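Side-chain contacts in uncharacterized protein (Streptomyces malaysiense, PDB 6ZYL), which catalyses the beta-hydroxylation of thioholgamide as a non-heme monooxygenase, probably one dependent on iron and 2-oxoglutarate: residues F37-N42 with M160-G165; L108-N113 with T284-R289; P263-E268 with L276-S281. One frame throughout, in Å; residues are numbered along the deposited sequence.

Contact 1. Residues F37-N42 with M160-G165; sequences FVFPVN and MRYARG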
loop_
_atom_site.group_PDB
_atom_site.type_symbol
_atom_site.label_atom_id
_atom_site.label_comp_id
_atom_site.label_asym_id
_atom_site.label_seq_id
_atom_site.Cartn_x
_atom_site.Cartn_y
_atom_site.Cartn_z
ATOM N N PHE A 37 -5.413 -0.804 13.179
ATOM C CA PHE A 37 -4.131 -0.294 12.718
ATOM C C PHE A 37 -3.135 -0.487 13.850
ATOM O O PHE A 37 -3.506 -0.799 14.983
ATOM C CB PHE A 37 -4.224 1.181 12.303
ATOM C CG PHE A 37 -4.680 2.098 13.405
ATOM C CD1 PHE A 37 -3.833 2.427 14.451
ATOM C CD2 PHE A 37 -5.955 2.636 13.390
ATOM C CE1 PHE A 37 -4.250 3.267 15.464
ATOM C CE2 PHE A 37 -6.378 3.482 14.399
ATOM C CZ PHE A 37 -5.523 3.796 15.437
ATOM N N VAL A 38 -1.862 -0.281 13.533
ATOM C CA VAL A 38 -0.807 -0.325 14.539
ATOM C C VAL A 38 0.380 0.466 13.996
ATOM O O VAL A 38 0.852 0.212 12.882
ATOM C CB VAL A 38 -0.445 -1.780 14.899
ATOM C CG1 VAL A 38 0.316 -2.459 13.777
ATOM C CG2 VAL A 38 0.332 -1.816 16.213
ATOM N N PHE A 39 0.837 1.462 14.752
ATOM C CA PHE A 39 1.935 2.319 14.324
ATOM C C PHE A 39 2.454 3.081 15.534
ATOM O O PHE A 39 1.720 3.281 16.508
ATOM C CB PHE A 39 1.489 3.299 13.223
ATOM C CG PHE A 39 0.642 4.439 13.723
ATOM C CD1 PHE A 39 1.228 5.598 14.207
ATOM C CD2 PHE A 39 -0.741 4.354 13.700
ATOM C CE1 PHE A 39 0.453 6.646 14.668
ATOM C CE2 PHE A 39 -1.522 5.400 14.158
ATOM C CZ PHE A 39 -0.923 6.547 14.641
ATOM N N PRO A 40 3.726 3.510 15.510
ATOM C CA PRO A 40 4.698 3.174 14.458
ATOM C C PRO A 40 5.248 1.766 14.655
ATOM O O PRO A 40 5.287 1.299 15.786
ATOM C CB PRO A 40 5.795 4.225 14.646
ATOM C CG PRO A 40 5.770 4.502 16.127
ATOM C CD PRO A 40 4.304 4.407 16.532
ATOM N N VAL A 41 5.629 1.080 13.580
ATOM C CA VAL A 41 6.475 -0.104 13.685
ATOM C C VAL A 41 7.763 0.206 12.929
ATOM O O VAL A 41 7.733 0.804 11.847
ATOM C CB VAL A 41 5.804 -1.385 13.138
ATOM C CG1 VAL A 41 4.368 -1.503 13.649
ATOM C CG2 VAL A 41 5.849 -1.423 11.630
ATOM N N ASN A 42 8.894 -0.160 13.520
ATOM C CA ASN A 42 10.177 0.183 12.927
ATOM C C ASN A 42 10.425 -0.653 11.680
ATOM O O ASN A 42 10.092 -1.841 11.629
ATOM C CB ASN A 42 11.298 -0.013 13.946
ATOM C CG ASN A 42 11.310 1.072 15.009
ATOM O OD1 ASN A 42 10.802 2.176 14.796
ATOM N ND2 ASN A 42 11.890 0.765 16.162
ATOM N N MET A 160 -2.209 10.961 6.700
ATOM C CA MET A 160 -3.429 10.179 6.798
ATOM C C MET A 160 -3.955 10.185 8.226
ATOM O O MET A 160 -3.189 10.240 9.193
ATOM C CB MET A 160 -3.129 8.752 6.343
ATOM C CG MET A 160 -4.283 7.789 6.269
ATOM S SD MET A 160 -3.789 6.385 5.232
ATOM C CE MET A 160 -2.320 5.805 6.082
ATOM N N ARG A 161 -5.280 10.151 8.348
ATOM C CA ARG A 161 -5.959 10.004 9.629
ATOM C C ARG A 161 -6.690 8.669 9.658
ATOM O O ARG A 161 -7.289 8.264 8.659
ATOM C CB ARG A 161 -6.986 11.115 9.874
ATOM C CG ARG A 161 -6.537 12.526 9.598
ATOM C CD ARG A 161 -7.514 13.517 10.232
ATOM N NE ARG A 161 -8.737 13.702 9.449
ATOM C CZ ARG A 161 -8.784 14.309 8.265
ATOM N NH1 ARG A 161 -7.674 14.784 7.718
ATOM N NH2 ARG A 161 -9.939 14.438 7.628
ATOM N N TYR A 162 -6.676 8.005 10.811
ATOM C CA TYR A 162 -7.388 6.748 10.986
ATOM C C TYR A 162 -8.634 6.949 11.843
ATOM O O TYR A 162 -8.670 7.818 12.718
ATOM C CB TYR A 162 -6.511 5.689 11.661
ATOM C CG TYR A 162 -5.402 5.109 10.821
ATOM C CD1 TYR A 162 -5.531 4.964 9.446
ATOM C CD2 TYR A 162 -4.222 4.690 11.417
ATOM C CE1 TYR A 162 -4.505 4.422 8.690
ATOM C CE2 TYR A 162 -3.201 4.149 10.676
ATOM C CZ TYR A 162 -3.341 4.015 9.317
ATOM O OH TYR A 162 -2.303 3.478 8.595
ATOM N N ALA A 163 -9.648 6.119 11.598
ATOM C CA ALA A 163 -10.844 6.035 12.438
ATOM C C ALA A 163 -10.751 4.727 13.220
ATOM O O ALA A 163 -11.036 3.652 12.685
ATOM C CB ALA A 163 -12.116 6.102 11.598
ATOM N N ARG A 164 -10.341 4.821 14.483
ATOM C CA ARG A 164 -10.135 3.635 15.307
ATOM C C ARG A 164 -11.382 2.762 15.331
ATOM O O ARG A 164 -12.500 3.252 15.515
ATOM C CB ARG A 164 -9.755 4.062 16.726
ATOM C CG ARG A 164 -9.193 2.958 17.604
ATOM C CD ARG A 164 -8.840 3.501 18.992
ATOM N NE ARG A 164 -7.446 3.935 19.082
ATOM C CZ ARG A 164 -7.056 5.201 19.204
ATOM N NH1 ARG A 164 -7.949 6.181 19.261
ATOM N NH2 ARG A 164 -5.763 5.488 19.277
ATOM N N GLY A 165 -11.182 1.462 15.131
ATOM C CA GLY A 165 -12.264 0.504 15.177
ATOM C C GLY A 165 -13.190 0.495 13.983
ATOM O O GLY A 165 -14.129 -0.309 13.958
#
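Phe37 sets its CG between its own backbone N and carbonyl carbon (chi1 59°), whereas Tyr162 holds its CG opposite the carbonyl carbon (chi1 -72°); together these rotations bring the two rings against each other. Their planes are near parallel, 24° apart, but offset so strongly that little of one ring lies over the other. Tyr162 CD2 lies over one face of the Phe37 ring, displaced toward the rim and 3.3 Å from Phe37 CG. The tyrosine's CB extends the touch, reaching 3.5 Å from Phe37 CE2. Phe39, two residues along, completes an aromatic cluster: its CD2 meets the edge of the tyrosine ring, 3.9 Å from Tyr162 CE2, with the two rings inclined obliquely. The rings join two sheets, since strand 37-41 is outermost in the larger sheet and strand 160-162 belongs to a smaller one, an arrangement consistent with the double-stranded beta-helix of phytanoyl-CoA dioxygenase relatives. The phenol is not left as a bare polar end in this buried setting, because Tyr162 OH hydrogen-bonds Ser210 and His212, on the strand next to 37-41. At the exposed margin, Arg164 turns one face of its guanidinium to the phenylalanine, with Arg164 NE 4.1 Å from Phe37 CZ.

Contact 2. Residues L108-N113 with T284-R289; sequences LVWSTN and TRRQKR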
loop_
_atom_site.group_PDB
_atom_site.type_symbol
_atom_site.label_atom_id
_atom_site.label_comp_id
_atom_site.label_asym_id
_atom_site.label_seq_id
_atom_site.Cartn_x
_atom_site.Cartn_y
_atom_site.Cartn_z
ATOM N N LEU A 108 2.231 -12.964 0.861
ATOM C CA LEU A 108 2.456 -12.538 -0.508
ATOM C C LEU A 108 2.263 -11.031 -0.588
ATOM O O LEU A 108 1.485 -10.451 0.173
ATOM C CB LEU A 108 1.498 -13.230 -1.482
ATOM C CG LEU A 108 1.523 -14.756 -1.524
ATOM C CD1 LEU A 108 0.359 -15.314 -0.728
ATOM C CD2 LEU A 108 1.482 -15.242 -2.962
ATOM N N VAL A 109 2.982 -10.404 -1.512
ATOM C CA VAL A 109 2.781 -8.995 -1.832
ATOM C C VAL A 109 1.767 -8.913 -2.966
ATOM O O VAL A 109 2.011 -9.421 -4.067
ATOM C CB VAL A 109 4.101 -8.312 -2.219
ATOM C CG1 VAL A 109 3.833 -6.890 -2.700
ATOM C CG2 VAL A 109 5.066 -8.313 -1.043
ATOM N N TRP A 110 0.630 -8.276 -2.701
ATOM C CA TRP A 110 -0.446 -8.185 -3.679
ATOM C C TRP A 110 -0.378 -6.916 -4.516
ATOM O O TRP A 110 -0.764 -6.940 -5.689
ATOM C CB TRP A 110 -1.798 -8.265 -2.962
ATOM C CG TRP A 110 -2.979 -8.291 -3.878
ATOM C CD1 TRP A 110 -3.456 -9.364 -4.574
ATOM C CD2 TRP A 110 -3.842 -7.194 -4.190
ATOM N NE1 TRP A 110 -4.562 -9.000 -5.304
ATOM C CE2 TRP A 110 -4.819 -7.671 -5.086
ATOM C CE3 TRP A 110 -3.880 -5.851 -3.803
ATOM C CZ2 TRP A 110 -5.822 -6.854 -5.601
ATOM C CZ3 TRP A 110 -4.876 -5.042 -4.314
ATOM C CH2 TRP A 110 -5.835 -5.546 -5.205
ATOM N N SER A 111 0.107 -5.813 -3.949
ATOM C CA SER A 111 0.261 -4.580 -4.709
ATOM C C SER A 111 1.199 -3.642 -3.965
ATOM O O SER A 111 1.460 -3.813 -2.772
ATOM C CB SER A 111 -1.089 -3.895 -4.945
ATOM O OG SER A 111 -1.430 -3.062 -3.849
ATOM N N THR A 112 1.711 -2.652 -4.694
ATOM C CA THR A 112 2.439 -1.537 -4.104
ATOM C C THR A 112 1.904 -0.239 -4.689
ATOM O O THR A 112 1.463 -0.192 -5.842
ATOM C CB THR A 112 3.957 -1.628 -4.337
ATOM O OG1 THR A 112 4.234 -1.880 -5.719
ATOM C CG2 THR A 112 4.562 -2.736 -3.477
ATOM N N ASN A 113 1.942 0.815 -3.877
ATOM C CA ASN A 113 1.432 2.122 -4.262
ATOM C C ASN A 113 2.380 3.199 -3.764
ATOM O O ASN A 113 2.876 3.125 -2.636
ATOM C CB ASN A 113 0.035 2.386 -3.676
ATOM C CG ASN A 113 -1.074 1.786 -4.509
ATOM O OD1 ASN A 113 -1.561 2.405 -5.454
ATOM N ND2 ASN A 113 -1.487 0.577 -4.156
ATOM N N THR A 284 -1.607 -5.518 -16.466
ATOM C CA THR A 284 -2.775 -5.768 -17.304
ATOM C C THR A 284 -3.768 -6.673 -16.585
ATOM O O THR A 284 -4.974 -6.408 -16.565
ATOM C CB THR A 284 -2.349 -6.397 -18.632
ATOM O OG1 THR A 284 -1.517 -5.486 -19.361
ATOM C CG2 THR A 284 -3.570 -6.752 -19.471
ATOM N N ARG A 285 -3.266 -7.754 -15.983
ATOM C CA ARG A 285 -4.120 -8.667 -15.231
ATOM C C ARG A 285 -4.838 -7.940 -14.103
ATOM O O ARG A 285 -6.048 -8.107 -13.910
ATOM C CB ARG A 285 -3.266 -9.813 -14.686
ATOM C CG ARG A 285 -3.991 -10.837 -13.840
ATOM C CD ARG A 285 -2.995 -11.888 -13.326
ATOM N NE ARG A 285 -2.311 -12.562 -14.428
ATOM C CZ ARG A 285 -1.001 -12.512 -14.653
ATOM N NH1 ARG A 285 -0.201 -11.826 -13.848
ATOM N NH2 ARG A 285 -0.488 -13.155 -15.692
ATOM N N ARG A 286 -4.107 -7.121 -13.346
ATOM C CA ARG A 286 -4.713 -6.450 -12.202
ATOM C C ARG A 286 -5.740 -5.416 -12.644
ATOM O O ARG A 286 -6.834 -5.341 -12.075
ATOM C CB ARG A 286 -3.632 -5.790 -11.346
ATOM C CG ARG A 286 -4.181 -4.965 -10.189
ATOM C CD ARG A 286 -5.019 -5.815 -9.240
ATOM N NE ARG A 286 -4.288 -6.994 -8.781
ATOM C CZ ARG A 286 -3.313 -6.966 -7.879
ATOM N NH1 ARG A 286 -2.952 -5.816 -7.325
ATOM N NH2 ARG A 286 -2.701 -8.090 -7.526
ATOM N N GLN A 287 -5.405 -4.601 -13.645
ATOM C CA GLN A 287 -6.328 -3.553 -14.066
ATOM C C GLN A 287 -7.599 -4.134 -14.670
ATOM O O GLN A 287 -8.668 -3.524 -14.558
ATOM C CB GLN A 287 -5.635 -2.612 -15.052
ATOM C CG GLN A 287 -4.484 -1.819 -14.429
ATOM C CD GLN A 287 -4.851 -1.177 -13.095
ATOM O OE1 GLN A 287 -4.348 -1.574 -12.042
ATOM N NE2 GLN A 287 -5.734 -0.189 -13.136
ATOM N N LYS A 288 -7.515 -5.306 -15.304
ATOM C CA LYS A 288 -8.732 -5.998 -15.711
ATOM C C LYS A 288 -9.620 -6.273 -14.505
ATOM O O LYS A 288 -10.837 -6.062 -14.555
ATOM C CB LYS A 288 -8.391 -7.304 -16.426
ATOM C CG LYS A 288 -7.971 -7.146 -17.879
ATOM C CD LYS A 288 -7.495 -8.479 -18.448
ATOM C CE LYS A 288 -7.083 -8.357 -19.904
ATOM N NZ LYS A 288 -6.434 -9.603 -20.403
ATOM N N ARG A 289 -9.019 -6.742 -13.407
ATOM C CA ARG A 289 -9.770 -6.971 -12.177
ATOM C C ARG A 289 -10.370 -5.671 -11.656
ATOM O O ARG A 289 -11.569 -5.599 -11.363
ATOM C CB ARG A 289 -8.858 -7.592 -11.115
ATOM C CG ARG A 289 -8.332 -8.983 -11.431
ATOM C CD ARG A 289 -8.159 -9.803 -10.139
ATOM N NE ARG A 289 -9.431 -9.918 -9.434
ATOM C CZ ARG A 289 -9.642 -9.528 -8.182
ATOM N NH1 ARG A 289 -8.654 -9.017 -7.458
ATOM N NH2 ARG A 289 -10.849 -9.660 -7.650
#
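Arg286 lays its guanidinium flat on the indole of Trp110, a cation-pi stack with planes only 8° apart that joins helix 273-295 to a strand of the larger sheet, consistent with the beta-helix core of phytanoyl-CoA dioxygenase relatives. The axes of 108-113 and 284-289 lie 80° apart. Arg286 CZ stands 3.6 Å from the centroid of Trp110's six-membered ring. The flat group also grips the tryptophan's own backbone: NH1 and NH2 of Arg286 both donate to Trp110 O, at 3.0 and 2.9 Å, with the oxygen almost in the guanidinium plane. Relative to the carbonyl plane, NH1 sits well above and NH2 is tilted. Bends at chi2 and chi3 bring the arginine's end over the indole and to Trp110 O. Further out, Lys78 gives Trp110 O another donor, while Asp248 takes Arg286 NH2 on OD1 and Trp110 NE1 on OD2, which probably eases the close approach of these donors. A leucine in place of Arg286 would probably leave Trp110 O without two donors and Asp248 short of a positive partner. Arg289, whose NH2 bonds Gly135 O, approaches the indole at its edge, Arg289 NH1 lying 4.0 Å from Trp110 CZ2 and forming a salt bridge with Asp248 OD2.

Contact 3. Residues P263-E268 with L276-S281; sequences PERRPE and LNDFYS
Arg265 and Asp278 meet at about a right angle, the guanidinium and carboxylate planes being 89° apart. The carboxylate comes in over one face of the guanidinium, with Asp278 CG 3.5 Å above the plane of the Arg265 group and displaced toward its rim. The in-plane end-on or side-on pairing of many arginine-carboxylate pairs is therefore absent: no N-H of the arginine points at the oxygen, and the salt bridge, Arg265 NH2 to Asp278 OD2 at 2.9 Å, rests on charge alone. OD2 is crowded in the model, so its exact place, and with it this short separation, is doubtful. The other oxygen stands further off, Asp278 OD1 being 3.7 Å from Arg265 NH1. The bend at chi3, with chi4 at -90°, presents a guanidinium face to the Asp278 carboxylate. In the fold, this pair spans the connection from strand 262-263, outermost in the larger sheet, to the long C-terminal helix 273-295, linking the loop to the early turns of the helix at the surface. Elsewhere in the loop, Glu264 forms a salt bridge with Lys78 and Arg266 one with Asp87, while Pro267 packs on Ala275. On the helix, Phe279 packs against Leu70, whereas Asp278, its CG opposite the carbonyl carbon (chi1 -68°), faces the loop.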
loop_
_atom_site.group_PDB
_atom_site.type_symbol
_atom_site.label_atom_id
_atom_site.label_comp_id
_atom_site.label_asym_id
_atom_site.label_seq_id
_atom_site.Cartn_x
_atom_site.Cartn_y
_atom_site.Cartn_z
ATOM N N PRO A 263 2.058 -16.905 -9.570
ATOM C CA PRO A 263 3.253 -16.348 -8.921
ATOM C C PRO A 263 3.970 -15.331 -9.799
ATOM O O PRO A 263 4.064 -15.481 -11.019
ATOM C CB PRO A 263 4.129 -17.582 -8.665
ATOM C CG PRO A 263 3.707 -18.572 -9.711
ATOM C CD PRO A 263 2.241 -18.312 -9.980
ATOM N N GLU A 264 4.467 -14.279 -9.154
ATOM C CA GLU A 264 5.278 -13.260 -9.795
ATOM C C GLU A 264 6.747 -13.512 -9.461
ATOM O O GLU A 264 7.090 -14.439 -8.722
ATOM C CB GLU A 264 4.815 -11.868 -9.355
ATOM C CG GLU A 264 3.448 -11.488 -9.923
ATOM C CD GLU A 264 2.784 -10.333 -9.190
ATOM O OE1 GLU A 264 3.304 -9.907 -8.138
ATOM O OE2 GLU A 264 1.732 -9.854 -9.669
ATOM N N ARG A 265 7.627 -12.686 -10.022
ATOM C CA ARG A 265 9.060 -12.831 -9.824
ATOM C C ARG A 265 9.673 -11.500 -9.416
ATOM O O ARG A 265 9.192 -10.430 -9.799
ATOM C CB ARG A 265 9.761 -13.340 -11.099
ATOM C CG ARG A 265 8.937 -14.300 -11.940
ATOM C CD ARG A 265 9.828 -15.258 -12.723
ATOM N NE ARG A 265 10.406 -14.639 -13.915
ATOM C CZ ARG A 265 9.838 -14.650 -15.117
ATOM N NH1 ARG A 265 8.666 -15.247 -15.299
ATOM N NH2 ARG A 265 10.442 -14.061 -16.142
ATOM N N ARG A 266 10.754 -11.579 -8.644
ATOM C CA ARG A 266 11.493 -10.378 -8.285
ATOM C C ARG A 266 12.304 -9.889 -9.481
ATOM O O ARG A 266 12.823 -10.703 -10.251
ATOM C CB ARG A 266 12.433 -10.651 -7.111
ATOM C CG ARG A 266 11.763 -11.205 -5.875
ATOM C CD ARG A 266 12.787 -11.435 -4.773
ATOM N NE ARG A 266 13.385 -10.185 -4.311
ATOM C CZ ARG A 266 14.148 -10.074 -3.227
ATOM N NH1 ARG A 266 14.413 -11.142 -2.487
ATOM N NH2 ARG A 266 14.647 -8.895 -2.883
ATOM N N PRO A 267 12.450 -8.575 -9.659
ATOM C CA PRO A 267 13.277 -8.070 -10.766
ATOM C C PRO A 267 14.755 -8.330 -10.503
ATOM O O PRO A 267 15.253 -8.098 -9.400
ATOM C CB PRO A 267 12.960 -6.571 -10.796
ATOM C CG PRO A 267 12.610 -6.247 -9.360
ATOM C CD PRO A 267 11.905 -7.483 -8.825
ATOM N N GLU A 268 15.454 -8.818 -11.530
ATOM C CA GLU A 268 16.893 -9.023 -11.401
ATOM C C GLU A 268 17.641 -7.697 -11.361
ATOM O O GLU A 268 18.666 -7.582 -10.680
ATOM C CB GLU A 268 17.408 -9.887 -12.552
ATOM C CG GLU A 268 16.793 -11.274 -12.613
ATOM C CD GLU A 268 17.228 -12.155 -11.459
ATOM O OE1 GLU A 268 18.393 -12.038 -11.024
ATOM O OE2 GLU A 268 16.404 -12.965 -10.986
ATOM N N LEU A 276 10.183 -6.088 -17.152
ATOM C CA LEU A 276 9.210 -5.257 -17.850
ATOM C C LEU A 276 8.095 -6.106 -18.447
ATOM O O LEU A 276 6.915 -5.749 -18.356
ATOM C CB LEU A 276 9.898 -4.448 -18.947
ATOM C CG LEU A 276 10.802 -3.292 -18.520
ATOM C CD1 LEU A 276 11.432 -2.653 -19.757
ATOM C CD2 LEU A 276 10.034 -2.264 -17.717
ATOM N N ASN A 277 8.452 -7.234 -19.069
ATOM C CA ASN A 277 7.440 -8.089 -19.681
ATOM C C ASN A 277 6.496 -8.660 -18.633
ATOM O O ASN A 277 5.274 -8.671 -18.826
ATOM C CB ASN A 277 8.112 -9.212 -20.471
ATOM C CG ASN A 277 8.899 -8.698 -21.661
ATOM O OD1 ASN A 277 8.680 -7.580 -22.130
ATOM N ND2 ASN A 277 9.823 -9.512 -22.156
ATOM N N ASP A 278 7.043 -9.145 -17.515
ATOM C CA ASP A 278 6.193 -9.622 -16.430
ATOM C C ASP A 278 5.375 -8.488 -15.828
ATOM O O ASP A 278 4.239 -8.707 -15.391
ATOM C CB ASP A 278 7.043 -10.287 -15.347
ATOM C CG ASP A 278 7.672 -11.585 -15.811
ATOM O OD1 ASP A 278 7.163 -12.188 -16.779
ATOM O OD2 ASP A 278 8.680 -12.002 -15.205
ATOM N N PHE A 279 5.940 -7.278 -15.790
ATOM C CA PHE A 279 5.217 -6.114 -15.286
ATOM C C PHE A 279 3.996 -5.819 -16.147
ATOM O O PHE A 279 2.874 -5.703 -15.637
ATOM C CB PHE A 279 6.176 -4.919 -15.237
ATOM C CG PHE A 279 5.527 -3.618 -14.869
ATOM C CD1 PHE A 279 5.395 -3.245 -13.542
ATOM C CD2 PHE A 279 5.070 -2.756 -15.851
ATOM C CE1 PHE A 279 4.805 -2.043 -13.201
ATOM C CE2 PHE A 279 4.478 -1.554 -15.518
ATOM C CZ PHE A 279 4.347 -1.195 -14.193
ATOM N N TYR A 280 4.190 -5.706 -17.463
ATOM C CA TYR A 280 3.063 -5.488 -18.364
ATOM C C TYR A 280 1.981 -6.540 -18.145
ATOM O O TYR A 280 0.788 -6.223 -18.073
ATOM C CB TYR A 280 3.536 -5.516 -19.818
ATOM C CG TYR A 280 4.600 -4.500 -20.157
ATOM C CD1 TYR A 280 4.627 -3.258 -19.536
ATOM C CD2 TYR A 280 5.576 -4.781 -21.103
ATOM C CE1 TYR A 280 5.599 -2.325 -19.847
ATOM C CE2 TYR A 280 6.552 -3.854 -21.420
ATOM C CZ TYR A 280 6.558 -2.628 -20.789
ATOM O OH TYR A 280 7.529 -1.702 -21.102
ATOM N N SER A 281 2.387 -7.805 -18.038
ATOM C CA SER A 281 1.421 -8.883 -17.857
ATOM C C SER A 281 0.698 -8.754 -16.520
ATOM O O SER A 281 -0.529 -8.892 -16.447
ATOM C CB SER A 281 2.132 -10.235 -17.959
ATOM O OG SER A 281 1.208 -11.305 -17.891
#

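In the fold
Contacts 2 and 3 are neighbours, with centres 12 Å apart, and share helix 273-295; their closest approach, Val109 O to Glu264 OE1 at 4.3 Å, is packing only. Lys78 bridges them, binding Trp110 O in one and Glu264 in the other. Contact 1 lies across the chain's centre, its centre 24 Å from that of contact 2 and 31 Å from that of contact 3, with nearest atoms about 10 and 17 Å away. Contacts 1 and 2 both reach the larger sheet, at its outermost strand 37-41 and within it at strand 107-117, and contact 3 sits just past its edge strand 262-263. The model is the apo form, and none of the contacts involves a bound ligand.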